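Local coordinates for protein 1-pyrroline-5-carboxylate dehydrogenase (Thermus thermophilus, PDB 1UZB) that probably catalyses the NAD(P)+-dependent oxidation of glutamate semialdehyde, the open form of 1-pyrroline-5-carboxylate, to glutamate in proline breakdown, at residues P362-L373 with K390-I399. Residues are numbered along the deposited sequence; the frame is centred on the assembly and turned at random. Where two conformers were deposited one is given.
Sequences PVVSAEQERKVL and KRLEGEGYFI
E369 OE2 forms a salt bridge with R391 NE (2.6 Å), approaching the guanidinium obliquely, which suggests mainly charge attraction and not a straight N-H bond. The extended glutamate chain, CG anti to the backbone N (chi1 -177°), carries the carboxylate out from helix 366-379; its plane stands 61° from the guanidinium's. The loop it meets joins 384-387 and 402-405, antiparallel neighbours at one end of the mixed seven-stranded sheet in this aldehyde dehydrogenase fold. Arginine has nitrogens to spare: NH1 and NH2 both grip G394 O end-on, at 3.0 and 2.9 Å, closing the loop on itself and holding the guanidinium beside the carboxylate.

Y397, the centre of an inverse gamma turn, is flat enough to lie over the S365-A366 peptide, while its OH reaches a water that accepts from A366 N. S365 OG caps the helix by accepting from Q368 N. V363 N donates to Y397 O (2.8 Å, 163°). Isoleucine's length lets I399 CD1 touch V372 CG1 at 3.6 Å and V363 CG1, while P362 CB rests by F398 CE1. Burying the carboxylate probably costs little, since R391 should keep it ionised, and the apolar packing adds contact needing no polar partners.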
loop_
_atom_site.group_PDB
_atom_site.type_symbol
_atom_site.label_atom_id
_atom_site.label_comp_id
_atom_site.label_asym_id
_atom_site.label_seq_id
_atom_site.Cartn_x
_atom_site.Cartn_y
_atom_site.Cartn_z
ATOM N N PRO A 362 -50.255 -10.845 3.708
ATOM C CA PRO A 362 -50.774 -11.902 2.837
ATOM C C PRO A 362 -49.688 -12.388 1.887
ATOM O O PRO A 362 -48.650 -11.740 1.747
ATOM C CB PRO A 362 -51.863 -11.179 2.068
ATOM C CG PRO A 362 -51.200 -9.854 1.810
ATOM C CD PRO A 362 -50.565 -9.514 3.154
ATOM N N VAL A 363 -49.907 -13.531 1.243
ATOM C CA VAL A 363 -48.942 -13.968 0.247
ATOM C C VAL A 363 -49.271 -13.058 -0.941
ATOM O O VAL A 363 -50.342 -12.441 -0.980
ATOM C CB VAL A 363 -49.055 -15.478 -0.088
ATOM C CG1 VAL A 363 -48.593 -16.293 1.113
ATOM C CG2 VAL A 363 -50.471 -15.847 -0.467
ATOM N N VAL A 364 -48.367 -12.971 -1.906
ATOM C CA VAL A 364 -48.526 -12.025 -3.005
ATOM C C VAL A 364 -49.678 -12.111 -4.004
ATOM O O VAL A 364 -50.102 -11.081 -4.531
ATOM C CB VAL A 364 -47.197 -11.913 -3.799
ATOM C CG1 VAL A 364 -47.097 -13.022 -4.832
ATOM C CG2 VAL A 364 -47.088 -10.538 -4.440
ATOM N N SER A 365 -50.198 -13.301 -4.269
ATOM C CA SER A 365 -51.271 -13.414 -5.255
ATOM C C SER A 365 -52.129 -14.642 -5.040
ATOM O O SER A 365 -51.798 -15.509 -4.235
ATOM C CB SER A 365 -50.674 -13.488 -6.659
ATOM O OG SER A 365 -49.925 -14.687 -6.804
ATOM N N ALA A 366 -53.228 -14.715 -5.789
ATOM C CA ALA A 366 -54.134 -15.848 -5.703
ATOM C C ALA A 366 -53.424 -17.122 -6.146
ATOM O O ALA A 366 -53.614 -18.176 -5.547
ATOM C CB ALA A 366 -55.365 -15.603 -6.570
ATOM N N GLU A 367 -52.602 -17.030 -7.187
ATOM C CA GLU A 367 -51.889 -18.213 -7.653
ATOM C C GLU A 367 -50.864 -18.661 -6.616
ATOM O O GLU A 367 -50.699 -19.854 -6.377
ATOM C CB GLU A 367 -51.198 -17.952 -8.994
ATOM C CG GLU A 367 -50.405 -19.153 -9.519
ATOM C CD GLU A 367 -51.251 -20.411 -9.705
ATOM O OE1 GLU A 367 -50.666 -21.480 -9.986
ATOM O OE2 GLU A 367 -52.493 -20.342 -9.576
ATOM N N GLN A 368 -50.170 -17.711 -5.998
ATOM C CA GLN A 368 -49.194 -18.076 -4.979
ATOM C C GLN A 368 -49.912 -18.747 -3.816
ATOM O O GLN A 368 -49.424 -19.727 -3.253
ATOM C CB GLN A 368 -48.430 -16.841 -4.494
ATOM C CG GLN A 368 -47.252 -17.157 -3.587
ATOM C CD GLN A 368 -46.247 -18.087 -4.244
ATOM O OE1 GLN A 368 -45.730 -17.797 -5.322
ATOM N NE2 GLN A 368 -45.969 -19.211 -3.595
ATOM N N GLU A 369 -51.084 -18.226 -3.469
ATOM C CA GLU A 369 -51.868 -18.796 -2.385
ATOM C C GLU A 369 -52.252 -20.236 -2.725
ATOM O O GLU A 369 -52.127 -21.136 -1.895
ATOM C CB GLU A 369 -53.125 -17.960 -2.159
ATOM C CG GLU A 369 -53.987 -18.435 -1.005
ATOM C CD GLU A 369 -55.240 -17.603 -0.848
ATOM O OE1 GLU A 369 -56.057 -17.576 -1.793
ATOM O OE2 GLU A 369 -55.408 -16.975 0.216
ATOM N N ARG A 370 -52.711 -20.449 -3.954
ATOM C CA ARG A 370 -53.111 -21.784 -4.373
ATOM C C ARG A 370 -51.935 -22.751 -4.273
ATOM O O ARG A 370 -52.081 -23.872 -3.783
ATOM C CB ARG A 370 -53.630 -21.767 -5.810
ATOM C CG ARG A 370 -54.263 -23.090 -6.230
ATOM C CD ARG A 370 -54.450 -23.171 -7.731
ATOM N NE ARG A 370 -53.171 -23.257 -8.429
ATOM C CZ ARG A 370 -52.384 -24.328 -8.420
ATOM N NH1 ARG A 370 -52.739 -25.416 -7.751
ATOM N NH2 ARG A 370 -51.234 -24.307 -9.077
ATOM N N LYS A 371 -50.770 -22.309 -4.735
ATOM C CA LYS A 371 -49.576 -23.147 -4.703
ATOM C C LYS A 371 -49.148 -23.515 -3.286
ATOM O O LYS A 371 -48.842 -24.674 -3.005
ATOM C CB LYS A 371 -48.420 -22.451 -5.427
ATOM C CG LYS A 371 -48.610 -22.325 -6.934
ATOM C CD LYS A 371 -47.406 -21.656 -7.582
ATOM C CE LYS A 371 -47.599 -21.492 -9.080
ATOM N NZ LYS A 371 -46.417 -20.859 -9.726
ATOM N N VAL A 372 -49.128 -22.536 -2.388
ATOM C CA VAL A 372 -48.733 -22.803 -1.013
ATOM C C VAL A 372 -49.711 -23.775 -0.357
ATOM O O VAL A 372 -49.304 -24.717 0.323
ATOM C CB VAL A 372 -48.655 -21.495 -0.196
ATOM C CG1 VAL A 372 -48.348 -21.803 1.264
ATOM C CG2 VAL A 372 -47.577 -20.593 -0.783
ATOM N N LEU A 373 -51.002 -23.556 -0.576
ATOM C CA LEU A 373 -52.015 -24.433 -0.005
ATOM C C LEU A 373 -51.897 -25.838 -0.590
ATOM O O LEU A 373 -52.165 -26.822 0.096
ATOM C CB LEU A 373 -53.416 -23.870 -0.260
ATOM C CG LEU A 373 -53.731 -22.541 0.436
ATOM C CD1 LEU A 373 -55.102 -22.035 -0.001
ATOM C CD2 LEU A 373 -53.679 -22.728 1.947
ATOM N N LYS A 390 -53.537 -23.757 7.053
ATOM C CA LYS A 390 -54.781 -23.331 6.430
ATOM C C LYS A 390 -54.853 -21.845 6.113
ATOM O O LYS A 390 -54.096 -21.030 6.647
ATOM C CB LYS A 390 -55.973 -23.713 7.314
ATOM C CG LYS A 390 -56.022 -23.001 8.654
ATOM C CD LYS A 390 -57.239 -23.442 9.456
ATOM C CE LYS A 390 -57.346 -22.687 10.771
ATOM N NZ LYS A 390 -58.530 -23.123 11.562
ATOM N N ARG A 391 -55.776 -21.513 5.219
ATOM C CA ARG A 391 -56.011 -20.140 4.815
ATOM C C ARG A 391 -56.852 -19.512 5.917
ATOM O O ARG A 391 -57.686 -20.180 6.530
ATOM C CB ARG A 391 -56.782 -20.110 3.494
ATOM C CG ARG A 391 -56.987 -18.723 2.910
ATOM C CD ARG A 391 -57.793 -18.798 1.622
ATOM N NE ARG A 391 -57.883 -17.511 0.938
ATOM C CZ ARG A 391 -58.436 -16.419 1.455
ATOM N NH1 ARG A 391 -58.957 -16.445 2.675
ATOM N NH2 ARG A 391 -58.475 -15.298 0.748
ATOM N N LEU A 392 -56.622 -18.234 6.177
ATOM C CA LEU A 392 -57.376 -17.535 7.206
ATOM C C LEU A 392 -58.557 -16.827 6.557
ATOM O O LEU A 392 -58.625 -16.711 5.334
ATOM C CB LEU A 392 -56.471 -16.530 7.919
ATOM C CG LEU A 392 -55.255 -17.162 8.604
ATOM C CD1 LEU A 392 -54.355 -16.071 9.157
ATOM C CD2 LEU A 392 -55.717 -18.099 9.714
ATOM N N GLU A 393 -59.492 -16.364 7.378
ATOM C CA GLU A 393 -60.667 -15.672 6.870
ATOM C C GLU A 393 -60.294 -14.304 6.316
ATOM O O GLU A 393 -59.395 -13.640 6.831
ATOM C CB GLU A 393 -61.703 -15.515 7.984
ATOM C CG GLU A 393 -62.190 -16.837 8.557
ATOM C CD GLU A 393 -63.218 -16.658 9.657
ATOM O OE1 GLU A 393 -63.679 -17.677 10.209
ATOM O OE2 GLU A 393 -63.565 -15.498 9.968
ATOM N N GLY A 394 -60.984 -13.889 5.260
ATOM C CA GLY A 394 -60.703 -12.597 4.664
ATOM C C GLY A 394 -60.458 -12.654 3.170
ATOM O O GLY A 394 -60.082 -13.694 2.630
ATOM N N GLU A 395 -60.675 -11.524 2.504
ATOM C CA GLU A 395 -60.480 -11.421 1.065
ATOM C C GLU A 395 -58.999 -11.561 0.717
ATOM O O GLU A 395 -58.646 -12.141 -0.310
ATOM C CB GLU A 395 -61.009 -10.072 0.562
ATOM C CG GLU A 395 -60.903 -9.878 -0.942
ATOM C CD GLU A 395 -61.508 -8.566 -1.411
ATOM O OE1 GLU A 395 -60.988 -7.491 -1.036
ATOM O OE2 GLU A 395 -62.508 -8.613 -2.158
ATOM N N GLY A 396 -58.144 -11.023 1.580
ATOM C CA GLY A 396 -56.709 -11.096 1.357
ATOM C C GLY A 396 -56.197 -12.525 1.304
ATOM O O GLY A 396 -56.858 -13.449 1.774
ATOM N N TYR A 397 -55.008 -12.710 0.737
ATOM C CA TYR A 397 -54.418 -14.040 0.610
ATOM C C TYR A 397 -53.643 -14.396 1.873
ATOM O O TYR A 397 -52.429 -14.603 1.840
ATOM C CB TYR A 397 -53.496 -14.073 -0.612
ATOM C CG TYR A 397 -54.151 -13.527 -1.862
ATOM C CD1 TYR A 397 -53.577 -12.472 -2.568
ATOM C CD2 TYR A 397 -55.355 -14.056 -2.329
ATOM C CE1 TYR A 397 -54.184 -11.951 -3.711
ATOM C CE2 TYR A 397 -55.970 -13.543 -3.473
ATOM C CZ TYR A 397 -55.379 -12.493 -4.159
ATOM O OH TYR A 397 -55.975 -11.983 -5.291
ATOM N N PHE A 398 -54.365 -14.496 2.983
ATOM C CA PHE A 398 -53.761 -14.789 4.272
ATOM C C PHE A 398 -53.628 -16.274 4.590
ATOM O O PHE A 398 -54.614 -17.012 4.604
ATOM C CB PHE A 398 -54.565 -14.102 5.377
ATOM C CG PHE A 398 -54.729 -12.621 5.175
ATOM C CD1 PHE A 398 -53.620 -11.782 5.144
ATOM C CD2 PHE A 398 -55.995 -12.064 5.012
ATOM C CE1 PHE A 398 -53.767 -10.408 4.954
ATOM C CE2 PHE A 398 -56.152 -10.693 4.821
ATOM C CZ PHE A 398 -55.036 -9.865 4.791
ATOM N N ILE A 399 -52.395 -16.697 4.849
ATOM C CA ILE A 399 -52.097 -18.079 5.201
ATOM C C ILE A 399 -51.418 -18.073 6.566
ATOM O O ILE A 399 -50.520 -17.270 6.823
ATOM C CB ILE A 399 -51.159 -18.736 4.166
ATOM C CG1 ILE A 399 -51.826 -18.729 2.789
ATOM C CG2 ILE A 399 -50.840 -20.164 4.584
ATOM C CD1 ILE A 399 -50.974 -19.309 1.682
HETATM O O HOH W 1 -53.970 -12.191 -7.087
#